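Local coordinates for B-cell lymphoma 3-encoded protein (Homo sapiens, PDB 1K1A) that regulates transcription of NF-kappaB target genes, inhibiting nuclear entry of the p50 subunit in the cytoplasm and acting as a transcriptional activator in the nucleus, at residues Thr56-Pro59 with Ser60-Arg63. Sequence-based numbering, arbitrary orientation. Where two conformers were deposited one is given.
Sequences TTLP and SVVR
Leu58 and Val61 run alongside each other, their side chains leaving the backbone in a common direction, where the chain enters the helix 59-67. CB of Leu58 rests 3.7 Å from CG2 of Val61, and CD1 of Leu58 meets the same methyl more loosely at 4.0 Å. Val61 has two conformers; in the one described, chi1 of -176° turns CG1 anti to the backbone N and leaves CG2 beside the leucine. Leu58 is the N-cap residue; with no polar group in its side chain, it serves the first turn through its backbone O and gives its side chain to the apolar contact with Val61. That carbonyl O receives a nearly straight bond from N of Val62 at 3.0 Å, with an N-H...O angle of 162°; the bond from N of Val61 to the same oxygen is weak and bent. Pro59 suits the first helical position, since its ring already fixes phi near the helical value and its missing N-H is not needed there, while its O accepts the N-H of Arg63 at 3.0 Å. In the second ankyrin repeat this is the turn between the paired antiparallel helices 49-55 and 59-67: Thr57, with positive phi, closes the first in a Schellman motif, and Leu58 opens the second. Val62 belongs to the tight side. Its CG2 lies 3.4 Å from O of Leu58, and its short branched side chain also packs against Leu50, Ala53 and Val54 of the preceding helix and Leu98 of the next repeat. The opposite character appears at Ser60, whose small polar side chain suits the solvent-facing side of the first turn and barely touches Pro59. Arg63 is likewise exposed; CG passes 3.4 Å from O of Pro59, and the extended side chain touches Ala97, Asp100 and Ser101 of helix 92-101.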
# COMPACT_ATOMS: atom_id res chain seq x y z
N THR A 56 15.25 -5.82 5.01
CA THR A 56 16.44 -5.36 5.73
C THR A 56 16.65 -3.85 5.56
O THR A 56 17.46 -3.25 6.26
CB THR A 56 17.72 -6.11 5.24
OG1 THR A 56 17.53 -7.53 5.32
CG2 THR A 56 18.89 -5.88 6.20
N THR A 57 15.90 -3.26 4.63
CA THR A 57 16.05 -1.85 4.22
C THR A 57 17.41 -1.54 3.60
O THR A 57 18.16 -0.71 4.10
CB THR A 57 15.71 -0.86 5.36
OG1 THR A 57 16.70 -0.94 6.41
CG2 THR A 57 14.42 -1.27 6.05
N LEU A 58 17.71 -2.20 2.49
CA LEU A 58 18.96 -2.00 1.77
C LEU A 58 18.68 -1.57 0.34
O LEU A 58 18.72 -2.39 -0.58
CB LEU A 58 19.76 -3.30 1.76
CG LEU A 58 20.21 -3.82 3.12
CD1 LEU A 58 20.69 -5.27 3.01
CD2 LEU A 58 21.32 -2.92 3.68
N PRO A 59 18.41 -0.28 0.14
CA PRO A 59 18.06 0.23 -1.19
C PRO A 59 19.11 -0.09 -2.27
O PRO A 59 18.75 -0.42 -3.40
CB PRO A 59 17.94 1.74 -0.96
CG PRO A 59 18.68 1.99 0.33
CD PRO A 59 18.41 0.78 1.16
N SER A 60 20.40 -0.02 -1.93
CA SER A 60 21.43 -0.33 -2.92
C SER A 60 21.39 -1.78 -3.39
O SER A 60 21.68 -2.08 -4.55
CB SER A 60 22.82 -0.03 -2.37
OG SER A 60 23.02 1.36 -2.21
N VAL A 61 21.04 -2.69 -2.48
CA VAL A 61 20.92 -4.10 -2.83
C VAL A 61 19.68 -4.33 -3.69
O VAL A 61 19.70 -5.11 -4.65
CB VAL A 61 20.90 -4.98 -1.57
CG1 VAL A 61 20.87 -6.46 -1.94
CG2 VAL A 61 22.12 -4.67 -0.70
N VAL A 62 18.60 -3.64 -3.34
CA VAL A 62 17.37 -3.72 -4.12
C VAL A 62 17.66 -3.37 -5.58
O VAL A 62 17.25 -4.07 -6.50
CB VAL A 62 16.30 -2.76 -3.58
CG1 VAL A 62 15.13 -2.63 -4.56
CG2 VAL A 62 15.80 -3.20 -2.19
N ARG A 63 18.37 -2.26 -5.78
CA ARG A 63 18.74 -1.79 -7.12
C ARG A 63 19.57 -2.81 -7.90
O ARG A 63 19.32 -3.05 -9.09
CB ARG A 63 19.53 -0.48 -7.02
CG ARG A 63 18.70 0.76 -6.64
CD ARG A 63 19.46 2.09 -6.78
NE ARG A 63 18.71 3.21 -6.20
CZ ARG A 63 17.86 3.97 -6.88
NH1 ARG A 63 17.64 3.74 -8.16
NH2 ARG A 63 17.21 4.96 -6.27